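Local atomic coordinates of VAL-1 (Chlorella virus, PDB entry 3GNE), a protein that cleaves the polysaccharide alginate as a family 14 polysaccharide lyase, probably by beta-elimination at its glycosidic bonds, with pH-dependent modes of action. Residues F34-V39 with A233-N237; G124-Y128 with S188-V192. All blocks are in the same frame, centred on the assembly; numbering follows the deposited sequence.

Contact 1 of 2, residues F34-V39 with A233-N237; sequences FDGKRV and AYFTN
Phe34 and Tyr234 stack face to face where a beta hairpin meets the long strand 231-241 in one sheet of the beta sandwich expected of this concanavalin-like lyase. Their planes lie only 3° from parallel and their centroids 3.8 Å apart, with CE2 of Tyr234 over the centre of the Phe34 ring and CG of Phe34 over that of Tyr234. The CB of Phe34 adds a CH-pi contact over the same phenol ring. With its CG turned anti to the backbone N (chi1 171°), Phe34 lays its ring over the phenol, and Phe80 meets the phenylalanine ring edge-to-face.

The hairpin turn itself is type I', running from Phe34 to Lys37, and is closed by reciprocal backbone bonds between these two residues. Apolar contacts continue along the strand that leaves it. Val39 divides its methyls, CG2 meeting Tyr234 CD1 at 3.8 Å while CG1 rests against CB of Thr236. The aliphatic chain of Lys37 crosses Thr236 at about a right angle, CD to CG2, and its ammonium end makes a cation-pi contact with Trp165.

Polar contact is concentrated on one carbonyl. Water 1 donates to Arg38 O and accepts from Asn237 N, bridging the two strands. Thr236 OG1, which points anti to its own N, also donates to Arg38 O, 2.7 Å away, tilted 31° from the carbonyl plane.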
loop_
_atom_site.group_PDB
_atom_site.type_symbol
_atom_site.label_atom_id
_atom_site.label_comp_id
_atom_site.label_asym_id
_atom_site.label_seq_id
_atom_site.Cartn_x
_atom_site.Cartn_y
_atom_site.Cartn_z
ATOM N N PHE A 34 20.167 7.510 -5.904
ATOM C CA PHE A 34 20.665 7.397 -4.519
ATOM C C PHE A 34 21.230 6.008 -4.412
ATOM O O PHE A 34 20.576 5.023 -4.845
ATOM C CB PHE A 34 19.560 7.707 -3.490
ATOM C CG PHE A 34 19.989 7.380 -2.047
ATOM C CD1 PHE A 34 20.809 8.293 -1.377
ATOM C CD2 PHE A 34 19.613 6.241 -1.402
ATOM C CE1 PHE A 34 21.250 8.022 -0.079
ATOM C CE2 PHE A 34 20.032 5.946 -0.125
ATOM C CZ PHE A 34 20.874 6.842 0.520
ATOM N N ASP A 35 22.456 5.845 -3.894
ATOM C CA ASP A 35 23.039 4.519 -3.704
ATOM C C ASP A 35 23.030 3.695 -5.002
ATOM O O ASP A 35 22.807 2.472 -4.964
ATOM C CB ASP A 35 22.276 3.736 -2.632
ATOM C CG ASP A 35 23.025 2.533 -2.128
ATOM O OD1 ASP A 35 24.285 2.532 -2.195
ATOM O OD2 ASP A 35 22.396 1.562 -1.653
ATOM N N GLY A 36 23.269 4.389 -6.120
ATOM C CA GLY A 36 23.414 3.713 -7.405
ATOM C C GLY A 36 22.111 3.267 -8.025
ATOM O O GLY A 36 22.117 2.548 -9.034
ATOM N N LYS A 37 20.986 3.667 -7.433
ATOM C CA LYS A 37 19.673 3.263 -7.902
ATOM C C LYS A 37 18.827 4.460 -8.292
ATOM O O LYS A 37 19.037 5.584 -7.760
ATOM C CB LYS A 37 18.914 2.518 -6.800
ATOM C CG LYS A 37 19.631 1.284 -6.261
ATOM C CD LYS A 37 18.868 0.740 -5.054
ATOM C CE LYS A 37 19.638 -0.397 -4.374
ATOM N NZ LYS A 37 19.651 -1.598 -5.256
ATOM N N ARG A 38 17.871 4.200 -9.210
ATOM C CA ARG A 38 16.920 5.259 -9.567
ATOM C C ARG A 38 15.803 5.169 -8.532
ATOM O O ARG A 38 15.265 4.061 -8.428
ATOM C CB ARG A 38 16.421 5.083 -11.009
ATOM C CG ARG A 38 15.829 6.377 -11.545
ATOM C CD ARG A 38 16.927 7.392 -11.828
ATOM N NE ARG A 38 16.443 8.600 -12.454
ATOM C CZ ARG A 38 16.856 9.851 -12.343
ATOM N NH1 ARG A 38 17.866 10.187 -11.571
ATOM N NH2 ARG A 38 16.284 10.854 -12.998
ATOM N N VAL A 39 15.553 6.234 -7.796
ATOM C CA VAL A 39 14.637 6.186 -6.674
ATOM C C VAL A 39 13.703 7.378 -6.710
ATOM O O VAL A 39 13.893 8.332 -7.441
ATOM C CB VAL A 39 15.438 6.250 -5.339
ATOM C CG1 VAL A 39 16.545 5.202 -5.319
ATOM C CG2 VAL A 39 15.995 7.642 -5.104
ATOM N N ALA A 233 12.901 9.565 2.986
ATOM C CA ALA A 233 13.113 8.152 2.757
ATOM C C ALA A 233 13.223 7.960 1.253
ATOM O O ALA A 233 12.757 8.808 0.482
ATOM C CB ALA A 233 11.995 7.310 3.348
ATOM N N TYR A 234 13.781 6.830 0.837
ATOM C CA TYR A 234 13.903 6.587 -0.593
ATOM C C TYR A 234 13.167 5.307 -0.990
ATOM O O TYR A 234 13.317 4.282 -0.329
ATOM C CB TYR A 234 15.374 6.455 -1.011
ATOM C CG TYR A 234 16.220 7.630 -0.596
ATOM C CD1 TYR A 234 16.383 8.732 -1.432
ATOM C CD2 TYR A 234 16.861 7.624 0.653
ATOM C CE1 TYR A 234 17.161 9.821 -1.036
ATOM C CE2 TYR A 234 17.639 8.690 1.034
ATOM C CZ TYR A 234 17.791 9.776 0.190
ATOM O OH TYR A 234 18.599 10.831 0.623
ATOM N N PHE A 235 12.404 5.368 -2.065
ATOM C CA PHE A 235 11.674 4.212 -2.558
ATOM C C PHE A 235 12.178 3.843 -3.947
ATOM O O PHE A 235 12.489 4.694 -4.765
ATOM C CB PHE A 235 10.145 4.574 -2.662
ATOM C CG PHE A 235 9.500 4.692 -1.285
ATOM C CD1 PHE A 235 8.949 3.609 -0.639
ATOM C CD2 PHE A 235 9.465 5.953 -0.666
ATOM C CE1 PHE A 235 8.342 3.738 0.616
ATOM C CE2 PHE A 235 8.865 6.098 0.585
ATOM C CZ PHE A 235 8.306 4.992 1.242
ATOM N N THR A 236 12.239 2.549 -4.212
ATOM C CA THR A 236 12.761 2.122 -5.522
ATOM C C THR A 236 12.201 0.778 -5.887
ATOM O O THR A 236 11.630 0.083 -5.062
ATOM C CB THR A 236 14.320 2.093 -5.472
ATOM O OG1 THR A 236 14.835 1.981 -6.807
ATOM C CG2 THR A 236 14.821 0.928 -4.593
ATOM N N ASN A 237 12.415 0.386 -7.150
ATOM C CA ASN A 237 12.158 -0.963 -7.612
ATOM C C ASN A 237 10.700 -1.359 -7.389
ATOM O O ASN A 237 10.411 -2.415 -6.801
ATOM C CB ASN A 237 13.104 -1.983 -6.934
ATOM C CG ASN A 237 13.206 -3.228 -7.792
ATOM O OD1 ASN A 237 12.934 -3.229 -8.993
ATOM N ND2 ASN A 237 13.604 -4.343 -7.141
HETATM O O HOH W 1 13.527 1.918 -9.673
#

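Contact 2 of 2, residues G124-Y128 with S188-V192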
loop_
_atom_site.group_PDB
_atom_site.type_symbol
_atom_site.label_atom_id
_atom_site.label_comp_id
_atom_site.label_asym_id
_atom_site.label_seq_id
_atom_site.Cartn_x
_atom_site.Cartn_y
_atom_site.Cartn_z
ATOM N N GLY A 124 7.876 -0.904 12.585
ATOM C CA GLY A 124 7.034 -2.095 12.340
ATOM C C GLY A 124 6.272 -1.965 11.044
ATOM O O GLY A 124 6.254 -0.909 10.414
ATOM N N VAL A 125 5.606 -3.069 10.646
ATOM C CA VAL A 125 4.799 -3.108 9.447
ATOM C C VAL A 125 3.496 -3.784 9.790
ATOM O O VAL A 125 3.488 -4.729 10.589
ATOM C CB VAL A 125 5.537 -3.834 8.291
ATOM C CG1 VAL A 125 4.667 -3.980 7.031
ATOM C CG2 VAL A 125 6.814 -3.072 7.950
ATOM N N ILE A 126 2.425 -3.332 9.140
ATOM C CA ILE A 126 1.156 -4.073 9.164
ATOM C C ILE A 126 0.558 -4.060 7.772
ATOM O O ILE A 126 0.833 -3.236 6.923
ATOM C CB ILE A 126 0.106 -3.458 10.126
ATOM C CG1 ILE A 126 -0.123 -1.974 9.830
ATOM C CG2 ILE A 126 0.520 -3.658 11.581
ATOM C CD1 ILE A 126 -1.387 -1.409 10.485
ATOM N N ASP A 127 -0.335 -5.067 7.553
ATOM C CA ASP A 127 -1.335 -5.028 6.519
ATOM C C ASP A 127 -2.474 -4.128 6.998
ATOM O O ASP A 127 -2.817 -4.193 8.168
ATOM C CB ASP A 127 -1.844 -6.457 6.293
ATOM C CG ASP A 127 -2.633 -6.637 5.036
ATOM O OD1 ASP A 127 -2.674 -5.685 4.195
ATOM O OD2 ASP A 127 -3.276 -7.674 4.891
ATOM N N TYR A 128 -3.032 -3.302 6.137
ATOM C CA TYR A 128 -4.034 -2.323 6.564
ATOM C C TYR A 128 -5.194 -2.328 5.554
ATOM O O TYR A 128 -5.013 -1.930 4.399
ATOM C CB TYR A 128 -3.358 -0.969 6.643
ATOM C CG TYR A 128 -4.219 0.120 7.242
ATOM C CD1 TYR A 128 -4.663 0.013 8.580
ATOM C CD2 TYR A 128 -4.567 1.238 6.475
ATOM C CE1 TYR A 128 -5.462 1.000 9.155
ATOM C CE2 TYR A 128 -5.337 2.244 7.066
ATOM C CZ TYR A 128 -5.789 2.134 8.384
ATOM O OH TYR A 128 -6.544 3.099 8.992
ATOM N N SER A 188 -4.817 -12.116 1.677
ATOM C CA SER A 188 -3.836 -11.041 1.627
ATOM C C SER A 188 -2.517 -11.581 2.134
ATOM O O SER A 188 -2.497 -12.470 2.956
ATOM C CB SER A 188 -4.295 -9.908 2.558
ATOM O OG SER A 188 -3.300 -8.874 2.494
ATOM N N TYR A 189 -1.402 -11.054 1.646
ATOM C CA TYR A 189 -0.145 -11.413 2.324
ATOM C C TYR A 189 0.769 -10.203 2.306
ATOM O O TYR A 189 0.660 -9.309 1.442
ATOM C CB TYR A 189 0.480 -12.636 1.685
ATOM C CG TYR A 189 1.118 -12.608 0.314
ATOM C CD1 TYR A 189 2.282 -11.892 -0.059
ATOM C CD2 TYR A 189 0.566 -13.405 -0.703
ATOM C CE1 TYR A 189 2.830 -11.915 -1.311
ATOM C CE2 TYR A 189 1.132 -13.461 -1.976
ATOM C CZ TYR A 189 2.259 -12.720 -2.281
ATOM O OH TYR A 189 2.784 -12.805 -3.549
ATOM N N VAL A 190 1.684 -10.173 3.250
ATOM C CA VAL A 190 2.693 -9.139 3.382
ATOM C C VAL A 190 4.012 -9.869 3.519
ATOM O O VAL A 190 4.110 -10.850 4.254
ATOM C CB VAL A 190 2.455 -8.242 4.609
ATOM C CG1 VAL A 190 3.655 -7.322 4.844
ATOM C CG2 VAL A 190 1.164 -7.449 4.369
ATOM N N ILE A 191 4.995 -9.342 2.787
ATOM C CA ILE A 191 6.363 -9.809 2.932
ATOM C C ILE A 191 7.238 -8.614 3.292
ATOM O O ILE A 191 7.154 -7.592 2.636
ATOM C CB ILE A 191 6.914 -10.502 1.656
ATOM C CG1 ILE A 191 6.027 -11.599 1.125
ATOM C CG2 ILE A 191 8.283 -11.073 1.992
ATOM C CD1 ILE A 191 6.485 -12.178 -0.203
ATOM N N VAL A 192 8.064 -8.792 4.338
ATOM C CA VAL A 192 9.043 -7.768 4.674
ATOM C C VAL A 192 10.384 -8.491 4.821
ATOM O O VAL A 192 10.524 -9.380 5.689
ATOM C CB VAL A 192 8.753 -6.969 5.953
ATOM C CG1 VAL A 192 9.788 -5.882 6.076
ATOM C CG2 VAL A 192 7.323 -6.362 5.890
#
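Asp127 and Ser188 form the polar end of an otherwise aliphatic interface between two strands that face each other across the interior of the beta sandwich. Ser188 OG donates to Asp127 OD2 at 2.7 Å, arriving from above the carboxylate, 38° out of its plane. Both side chains extend anti to their backbone N (Asp127 chi1 -166°), which brings carboxylate and hydroxyl together across the gap. Next to this bond, Val190 turns CG2 against CB of Asp127, 3.7 Å away; its other methyl, CG1, touches Val125 CG1, where the two side chains cross obliquely. Val125 and Val192 meet tip to tip, CG1 against CG2 at 3.7 Å.

In the second shell, Asn115 ND2 is also hydrogen-bonded to Ser188 OG. The buried hydroxyl is thus held between the carboxylate and the Asn115 amide, which probably helps to position it. Ile117 covers Val190, and Ile168 and Ile170 border Val192 and Asp127. The axes of segments 125-128 and 188-192 pass 7.7 Å apart and run nearly antiparallel. Strand 125-130 lies between 112-119 and 149-151 in one sheet, whereas strand 186-192 lies between 166-173 and 195-202 in the other.

Overall arrangement
The two contacts illustrate how a beta sandwich is held both within a sheet and between sheets. Contact 1 joins neighbouring strands, 37-44 and 231-241, of one antiparallel sheet. Contact 2 ties strand 186-192 of that sheet to strand 125-130 of the opposing sheet. Their centres are 21 Å apart and their nearest atoms about 10 Å, so they do not touch; contact 1 is the more peripheral. Along the chain the order is 34-39, 124-128, 188-192, 233-237: contact 1 brings together early and late parts of the lyase region, and both partners of contact 2 fall between them.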